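PDB 4TVI: aminotransferase, class IV from Brucella abortus, which probably catalyses the transfer of the amino group of leucine, isoleucine and valine to 2-oxoglutarate, using pyridoxal 5'-phosphate as its cofactor. Local coordinates for residues Thr260-Lys263 with Ile264-Arg268; Pro96-Ser99 with Ala100-Glu104; Arg301-Ala304 with Leu305-Trp309; Cys183-Pro186 with Asn187-Arg190. All blocks are in the same frame, centred on the assembly; numbering follows the deposited sequence.

Interaction 1. Residues Thr260-Lys263 with Ile264-Arg268; sequences TTLK and IEDFR
D266 reaches back from the first turn of helix 264-268 to L262 and K263, and its side chain meets something at nearly every atom. CB lies 3.3 Å from the carbonyl O of K263 and also borders CD2 of L262. CG comes next, 3.9 Å from L262 CD2; the leucine and aspartate side chains cross at about a right angle. With chi1 at -70°, CG stands beside the backbone N, which directs OD2 back to the amide of K263: K263 N to D266 OD2 is 2.7 Å, almost straight at 172°, and takes the anti lone pair. OD1 turns to a salt bridge with R224. K263 holds the N-cap position and D266 accepts from its amide, but a lysine side chain offers no acceptor to return the bond, so no capping box is completed. The O of K263 accepts a weak bond from D266 N, 3.0 Å. A water accepts from both K263 NZ and I264 N, so the solvent serves an amide of the first turn. The residues flanking the cap, L262 and F267, make the contact of a hydrophobic staple, L262 CD1 lying 3.9 Å from F267 CE1 with the two side chains nearly perpendicular. K263 O sits in the plane of the phenyl ring, at its edge, 3.5 Å from F267 CD1. F267 packs on V220, M222 and L204 of the neighbouring strands.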
# COMPACT_ATOMS: atom_id res chain seq x y z
N THR A 260 -19.27 19.10 8.77
CA THR A 260 -20.12 19.25 7.60
C THR A 260 -19.33 19.04 6.32
O THR A 260 -18.11 18.89 6.36
CB THR A 260 -20.77 20.64 7.58
OG1 THR A 260 -21.74 20.70 6.52
CG2 THR A 260 -19.71 21.70 7.34
N THR A 261 -20.03 19.04 5.19
CA THR A 261 -19.36 18.89 3.91
C THR A 261 -18.72 20.23 3.53
O THR A 261 -19.39 21.26 3.48
CB THR A 261 -20.35 18.45 2.81
OG1 THR A 261 -20.88 17.16 3.14
CG2 THR A 261 -19.66 18.40 1.45
N LEU A 262 -17.42 20.21 3.30
CA LEU A 262 -16.70 21.43 2.96
C LEU A 262 -16.01 21.32 1.59
O LEU A 262 -15.49 20.26 1.23
CB LEU A 262 -15.66 21.76 4.03
CG LEU A 262 -16.18 22.02 5.45
CD1 LEU A 262 -15.01 22.04 6.43
CD2 LEU A 262 -16.97 23.32 5.52
N LYS A 263 -16.02 22.41 0.85
CA LYS A 263 -15.34 22.47 -0.43
C LYS A 263 -14.08 23.33 -0.32
O LYS A 263 -13.85 23.97 0.70
CB LYS A 263 -16.27 23.02 -1.52
CG LYS A 263 -17.41 22.07 -1.87
CD LYS A 263 -18.20 22.55 -3.08
CE LYS A 263 -17.30 22.75 -4.29
NZ LYS A 263 -16.50 21.53 -4.60
N ILE A 264 -13.27 23.33 -1.38
CA ILE A 264 -12.06 24.13 -1.43
C ILE A 264 -12.41 25.60 -1.19
O ILE A 264 -11.69 26.31 -0.48
CB ILE A 264 -11.33 24.00 -2.79
CG1 ILE A 264 -10.75 22.58 -2.95
CG2 ILE A 264 -10.21 25.03 -2.90
CD1 ILE A 264 -9.67 22.24 -1.96
N GLU A 265 -13.52 26.02 -1.77
CA GLU A 265 -14.02 27.38 -1.60
C GLU A 265 -14.18 27.78 -0.13
O GLU A 265 -13.88 28.91 0.23
CB GLU A 265 -15.36 27.54 -2.33
CG GLU A 265 -15.26 27.58 -3.86
CD GLU A 265 -15.00 26.22 -4.51
OE1 GLU A 265 -14.79 25.22 -3.80
OE2 GLU A 265 -14.99 26.16 -5.76
N ASP A 266 -14.63 26.85 0.70
CA ASP A 266 -14.79 27.13 2.13
C ASP A 266 -13.47 27.50 2.79
O ASP A 266 -13.41 28.39 3.63
CB ASP A 266 -15.41 25.93 2.86
CG ASP A 266 -16.86 25.71 2.48
OD1 ASP A 266 -17.68 26.60 2.80
OD2 ASP A 266 -17.17 24.68 1.85
N PHE A 267 -12.40 26.81 2.39
CA PHE A 267 -11.09 27.07 2.97
C PHE A 267 -10.46 28.33 2.37
O PHE A 267 -9.61 28.96 2.99
CB PHE A 267 -10.19 25.85 2.79
CG PHE A 267 -10.54 24.72 3.72
CD1 PHE A 267 -11.56 23.83 3.40
CD2 PHE A 267 -9.88 24.55 4.92
CE1 PHE A 267 -11.91 22.80 4.26
CE2 PHE A 267 -10.21 23.52 5.78
CZ PHE A 267 -11.23 22.65 5.45
N ARG A 268 -10.90 28.70 1.17
CA ARG A 268 -10.48 29.96 0.58
C ARG A 268 -10.97 31.12 1.45
O ARG A 268 -10.33 32.18 1.50
CB ARG A 268 -11.00 30.10 -0.86
CG ARG A 268 -10.49 29.03 -1.83
CD ARG A 268 -9.00 29.18 -2.13
NE ARG A 268 -8.58 28.26 -3.19
CZ ARG A 268 -7.32 27.88 -3.40
NH1 ARG A 268 -6.34 28.33 -2.63
NH2 ARG A 268 -7.04 27.03 -4.38
O HOH W 1 -13.80 21.58 -3.50

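Interaction 2. Residues Pro96-Ser99 with Ala100-Glu104; sequences PTLS and ANDIE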
# COMPACT_ATOMS: atom_id res chain seq x y z
N PRO A 96 -4.87 -9.53 15.29
CA PRO A 96 -4.02 -8.85 16.27
C PRO A 96 -3.62 -9.79 17.41
O PRO A 96 -4.44 -10.55 17.92
CB PRO A 96 -4.89 -7.69 16.77
CG PRO A 96 -6.29 -8.01 16.31
CD PRO A 96 -6.12 -8.79 15.05
N THR A 97 -2.35 -9.73 17.77
CA THR A 97 -1.74 -10.64 18.72
C THR A 97 -1.80 -10.13 20.16
O THR A 97 -1.54 -10.87 21.10
CB THR A 97 -0.28 -10.90 18.34
OG1 THR A 97 0.39 -9.64 18.20
CG2 THR A 97 -0.20 -11.64 17.00
N LEU A 98 -2.09 -8.84 20.32
CA LEU A 98 -2.18 -8.22 21.65
C LEU A 98 -3.49 -7.48 21.86
O LEU A 98 -4.05 -6.90 20.93
CB LEU A 98 -1.00 -7.27 21.88
CG LEU A 98 0.42 -7.84 21.82
CD1 LEU A 98 1.43 -6.72 21.96
CD2 LEU A 98 0.60 -8.86 22.93
N SER A 99 -3.99 -7.49 23.09
CA SER A 99 -5.14 -6.67 23.43
C SER A 99 -4.72 -5.20 23.41
O SER A 99 -3.53 -4.90 23.41
CB SER A 99 -5.69 -7.04 24.80
OG SER A 99 -4.77 -6.67 25.81
N ALA A 100 -5.70 -4.31 23.39
CA ALA A 100 -5.41 -2.87 23.42
C ALA A 100 -4.66 -2.50 24.69
O ALA A 100 -3.71 -1.71 24.66
CB ALA A 100 -6.69 -2.07 23.30
N ASN A 101 -5.07 -3.09 25.81
CA ASN A 101 -4.41 -2.87 27.09
C ASN A 101 -2.98 -3.40 27.10
O ASN A 101 -2.09 -2.81 27.72
CB ASN A 101 -5.21 -3.50 28.22
CG ASN A 101 -6.33 -2.61 28.70
OD1 ASN A 101 -6.42 -1.45 28.32
ND2 ASN A 101 -7.21 -3.16 29.54
N ASP A 102 -2.76 -4.53 26.42
CA ASP A 102 -1.41 -5.09 26.28
C ASP A 102 -0.48 -4.09 25.59
O ASP A 102 0.63 -3.84 26.08
CB ASP A 102 -1.43 -6.39 25.46
CG ASP A 102 -2.00 -7.57 26.22
OD1 ASP A 102 -1.96 -7.56 27.47
OD2 ASP A 102 -2.49 -8.51 25.56
N ILE A 103 -0.93 -3.53 24.47
CA ILE A 103 -0.15 -2.57 23.71
C ILE A 103 0.15 -1.33 24.54
O ILE A 103 1.28 -0.83 24.53
CB ILE A 103 -0.87 -2.17 22.40
CG1 ILE A 103 -0.92 -3.36 21.44
CG2 ILE A 103 -0.19 -0.97 21.74
CD1 ILE A 103 -1.56 -3.03 20.09
N GLU A 104 -0.85 -0.83 25.25
CA GLU A 104 -0.67 0.35 26.09
C GLU A 104 0.33 0.07 27.21
O GLU A 104 1.23 0.88 27.46
CB GLU A 104 -2.00 0.81 26.68
CG GLU A 104 -1.86 1.94 27.69
CD GLU A 104 -3.20 2.49 28.17
OE1 GLU A 104 -4.25 2.05 27.66
OE2 GLU A 104 -3.19 3.37 29.05
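A capping box formed by S99 and D102 starts helix 100-111, in the layout that textbooks give for the motif: the side chain of the N-cap residue and that of the residue three places on each accept from the other's backbone. OG of S99 receives D102 N at 3.0 Å, and OD2 of D102 receives S99 N at 3.1 Å. The serine hydroxyl is held between its own backbone N and carbonyl carbon (chi1 68°), a position that turns it over the start of the helix to face the amide of D102. The return bond is less regular, for S99 N meets OD2 on the anti side but 35° out of the carboxylate plane. Alongside the box the helical pattern is already under way, with I103 N bonded to S99 O at 3.1 Å and an N-H...O angle of 162°. Outside the polar pair, L98 and I103, the residues that flank the cap, form a hydrophobic staple, L98 CB 3.9 Å from I103 CG1; L98 CB also touches D102 CB at 3.7 Å. Both staple residues also lean on F145 of strand 143-151, while the backbone of L98 is bonded to Y126 through N and to N86 through O, tying the turn to the sheet and to helix 78-91. Two amides at the helix start thus find acceptors in side chains, and the negative carboxylate of D102 lies where the helix dipole is positive, an arrangement that would probably favour its ionised form.

Interaction 3. Residues Arg301-Ala304 with Leu305-Trp309; sequences RARA and LYWEW
L305 opens the new turn by laying its side chain over the carbonyl of R301: CG of L305 is 3.2 Å from R301 O, and L305 CD1 comes to 4.1 Å from CG of R301, the two chains crossing at a slant. The same carbonyl accepts L305 N at 2.7 Å, a short helical bond, and the leucine also packs on L250 of helix 241-252. Y306 follows, its N bonded to A302 O, while its buried side chain leads away from the preceding turn to pack on R245, P76 and K281. All of this belongs to the C-terminal helix 297-310, whose residues L305, Y306, W307 and W309 meet helix 241-252 or strand 281-288 of the mixed sheet. W307 comes next; its N is bonded to R303 O, and its side chain lies side by side with that of R303, both pointing the same way. Its chi1 of -105° is far from a staggered value, and it brings the six-membered part of the indole under the arginine chain: CG of R303 is 3.7 Å from W307 CZ3. At the tip, CH2 of W307 stands over one face of the guanidinium, offset toward the rim and 3.4 Å from R303 NH1, with the two planes 40° apart. The polar ends are fixed separately, R303 NH2 by a salt bridge to E156 and R303 NH1 by V282 O, while W307 NE1 is bonded to E72. E308 N continues the helical pattern to A304 O at 3.0 Å.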
# COMPACT_ATOMS: atom_id res chain seq x y z
N ARG A 301 -6.30 28.71 20.92
CA ARG A 301 -7.19 28.28 22.00
C ARG A 301 -7.37 26.77 21.96
O ARG A 301 -7.32 26.10 22.99
CB ARG A 301 -8.54 28.98 21.90
CG ARG A 301 -9.43 28.70 23.10
CD ARG A 301 -10.78 29.39 22.94
NE ARG A 301 -11.54 29.36 24.18
CZ ARG A 301 -12.79 29.81 24.31
NH1 ARG A 301 -13.42 30.33 23.26
NH2 ARG A 301 -13.40 29.74 25.48
N ALA A 302 -7.59 26.24 20.75
CA ALA A 302 -7.73 24.81 20.55
C ALA A 302 -6.52 24.07 21.11
O ALA A 302 -6.66 23.11 21.86
CB ALA A 302 -7.90 24.50 19.06
N ARG A 303 -5.33 24.55 20.75
CA ARG A 303 -4.09 23.95 21.23
C ARG A 303 -3.99 24.09 22.75
O ARG A 303 -3.59 23.15 23.44
CB ARG A 303 -2.88 24.60 20.54
CG ARG A 303 -1.54 23.95 20.87
CD ARG A 303 -0.41 24.57 20.04
NE ARG A 303 0.90 24.15 20.52
CZ ARG A 303 1.53 23.04 20.13
NH1 ARG A 303 0.96 22.23 19.24
NH2 ARG A 303 2.72 22.74 20.63
N ALA A 304 -4.38 25.24 23.27
CA ALA A 304 -4.32 25.48 24.71
C ALA A 304 -5.24 24.52 25.45
O ALA A 304 -4.86 23.95 26.47
CB ALA A 304 -4.69 26.93 25.03
N LEU A 305 -6.44 24.34 24.91
CA LEU A 305 -7.43 23.44 25.50
C LEU A 305 -6.94 22.00 25.50
O LEU A 305 -7.18 21.26 26.45
CB LEU A 305 -8.75 23.53 24.74
CG LEU A 305 -9.54 24.82 24.92
CD1 LEU A 305 -10.71 24.88 23.93
CD2 LEU A 305 -10.03 24.94 26.36
N TYR A 306 -6.24 21.60 24.44
CA TYR A 306 -5.72 20.25 24.36
C TYR A 306 -4.69 20.02 25.46
O TYR A 306 -4.72 19.01 26.16
CB TYR A 306 -5.11 19.96 22.99
CG TYR A 306 -4.74 18.50 22.83
CD1 TYR A 306 -3.52 18.02 23.28
CD2 TYR A 306 -5.64 17.60 22.27
CE1 TYR A 306 -3.19 16.69 23.15
CE2 TYR A 306 -5.32 16.26 22.14
CZ TYR A 306 -4.08 15.81 22.58
OH TYR A 306 -3.75 14.48 22.46
N TRP A 307 -3.77 20.97 25.60
CA TRP A 307 -2.70 20.87 26.60
C TRP A 307 -3.26 20.85 28.03
O TRP A 307 -2.74 20.13 28.88
CB TRP A 307 -1.71 22.01 26.43
CG TRP A 307 -0.42 21.59 25.80
CD1 TRP A 307 0.81 21.51 26.41
CD2 TRP A 307 -0.23 21.16 24.45
NE1 TRP A 307 1.75 21.07 25.51
CE2 TRP A 307 1.13 20.85 24.30
CE3 TRP A 307 -1.08 21.02 23.35
CZ2 TRP A 307 1.67 20.40 23.09
CZ3 TRP A 307 -0.55 20.57 22.15
CH2 TRP A 307 0.81 20.26 22.03
N GLU A 308 -4.31 21.63 28.28
CA GLU A 308 -4.94 21.63 29.61
C GLU A 308 -5.47 20.26 29.95
O GLU A 308 -5.18 19.72 31.01
CB GLU A 308 -6.10 22.62 29.71
CG GLU A 308 -6.90 22.39 31.00
CD GLU A 308 -8.20 23.17 31.07
OE1 GLU A 308 -8.83 23.38 30.00
OE2 GLU A 308 -8.61 23.57 32.18
N TRP A 309 -6.25 19.70 29.03
CA TRP A 309 -6.83 18.38 29.24
C TRP A 309 -5.76 17.31 29.37
O TRP A 309 -5.86 16.42 30.21
CB TRP A 309 -7.79 18.03 28.10
CG TRP A 309 -8.13 16.58 28.08
CD1 TRP A 309 -9.05 15.94 28.86
CD2 TRP A 309 -7.55 15.58 27.25
NE1 TRP A 309 -9.07 14.60 28.57
CE2 TRP A 309 -8.16 14.35 27.58
CE3 TRP A 309 -6.56 15.59 26.25
CZ2 TRP A 309 -7.83 13.15 26.94
CZ3 TRP A 309 -6.23 14.40 25.63
CH2 TRP A 309 -6.86 13.20 25.98

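Interaction 4. Residues Cys183-Pro186 with Asn187-Arg190; sequences CLYP and NNAR
Y185 and N188, one turn apart, face each other obliquely, CD2 of Y185 3.8 Å from CG of N188, with ring and amide planes 27° apart. Y185 OH and N188 ND2 each have a partner: OH bonds to O3 of the cofactor, which is joined to the modified lysine at position 180, and ND2 donates to A216 O. N188 OD1 is less comfortably placed, since it lies 3.0 Å from L184 O, another acceptor, a pairing that cannot be bonded and is probably mildly repulsive. L184 O is served by a water that donates to it and accepts from N187 ND2; ND2 also donates to R168 O. N187 OD1 takes two bonds from R190, which grips it side-on. R190 NE to N187 OD1 is 3.0 Å and lies in the carbonyl plane, whereas R190 NH2 to N187 OD1, 3.1 Å, comes from above that plane; both keep the oxygen in the guanidinium plane. A chi1 of 57° brings R190 CG near P186 O, and from there the chain runs extended to NE. NH2 has a further partner in L172 O of the second subunit. Among backbone groups, Y185 O accepts A189 N at 2.9 Å and P186 O accepts R190 N, while P186 has no N-H to be satisfied. The early part of helix 185-198 thus lies between cofactor and second subunit, and its tyrosine on the cofactor O3, a few residues beyond the Schiff-base lysine, fits the active site of class-IV aminotransferases of the branched-chain type.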
# COMPACT_ATOMS: atom_id res chain seq x y z
N CYS A 183 -0.38 0.79 3.16
CA CYS A 183 -0.63 0.72 1.72
C CYS A 183 -1.32 1.97 1.19
O CYS A 183 -1.31 2.22 -0.02
CB CYS A 183 -1.47 -0.52 1.37
SG CYS A 183 -3.15 -0.51 2.03
N LEU A 184 -1.89 2.78 2.08
CA LEU A 184 -2.64 3.96 1.67
C LEU A 184 -1.76 5.19 1.45
O LEU A 184 -2.19 6.16 0.82
CB LEU A 184 -3.69 4.31 2.73
CG LEU A 184 -4.73 3.25 3.05
CD1 LEU A 184 -5.54 3.68 4.25
CD2 LEU A 184 -5.63 3.00 1.84
N TYR A 185 -0.52 5.12 1.91
CA TYR A 185 0.29 6.34 2.00
C TYR A 185 1.15 6.71 0.79
O TYR A 185 1.55 7.87 0.69
CB TYR A 185 1.16 6.26 3.27
CG TYR A 185 0.27 6.53 4.46
CD1 TYR A 185 -0.45 5.50 5.06
CD2 TYR A 185 0.10 7.82 4.94
CE1 TYR A 185 -1.30 5.75 6.12
CE2 TYR A 185 -0.74 8.08 6.01
CZ TYR A 185 -1.44 7.04 6.59
OH TYR A 185 -2.29 7.29 7.65
N PRO A 186 1.43 5.77 -0.13
CA PRO A 186 2.09 6.29 -1.33
C PRO A 186 1.24 7.33 -2.06
O PRO A 186 1.79 8.19 -2.75
CB PRO A 186 2.27 5.04 -2.20
CG PRO A 186 2.44 3.95 -1.21
CD PRO A 186 1.49 4.29 -0.08
N ASN A 187 -0.08 7.27 -1.90
CA ASN A 187 -0.95 8.30 -2.47
C ASN A 187 -0.66 9.64 -1.80
O ASN A 187 -0.46 10.65 -2.47
CB ASN A 187 -2.43 7.91 -2.29
CG ASN A 187 -3.37 8.85 -3.02
OD1 ASN A 187 -3.03 9.40 -4.07
ND2 ASN A 187 -4.56 9.04 -2.46
N ASN A 188 -0.61 9.62 -0.47
CA ASN A 188 -0.29 10.82 0.31
C ASN A 188 1.07 11.39 -0.07
O ASN A 188 1.26 12.61 -0.13
CB ASN A 188 -0.29 10.49 1.81
CG ASN A 188 -1.63 9.98 2.30
OD1 ASN A 188 -2.10 8.93 1.87
ND2 ASN A 188 -2.25 10.73 3.21
N ALA A 189 2.01 10.49 -0.34
CA ALA A 189 3.38 10.86 -0.66
C ALA A 189 3.49 11.67 -1.95
O ALA A 189 4.13 12.71 -1.97
CB ALA A 189 4.26 9.61 -0.75
N ARG A 190 2.85 11.19 -3.01
CA ARG A 190 2.89 11.90 -4.28
C ARG A 190 2.20 13.26 -4.18
O ARG A 190 2.61 14.21 -4.85
CB ARG A 190 2.28 11.05 -5.41
CG ARG A 190 0.86 10.58 -5.20
CD ARG A 190 0.36 9.77 -6.41
NE ARG A 190 -1.06 9.46 -6.29
CZ ARG A 190 -1.82 8.99 -7.28
NH1 ARG A 190 -1.29 8.77 -8.48
NH2 ARG A 190 -3.10 8.75 -7.07
O HOH W 2 -4.42 7.17 0.22

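In the fold
Along the chain the order is interaction 2, 4, 1, 3, and none touches another. Interactions 1 and 2 lie on opposite sides of the chain's centre, about 38 Å apart between centres, yet both lie at a helix start where an aspartate accepts from the N-cap amide. The helix of interaction 2 rests on the five-stranded antiparallel sheet, whereas the helices of interactions 1 and 3, with centres about 25 Å apart, pack against different strands of the mixed sheet. Interaction 4, its centre about 23 Å from that of interaction 1 and 27 Å from that of interaction 2, touches both the cofactor and the second subunit. Interactions 1 to 3 are not touched by that subunit; interaction 4 borders the active site.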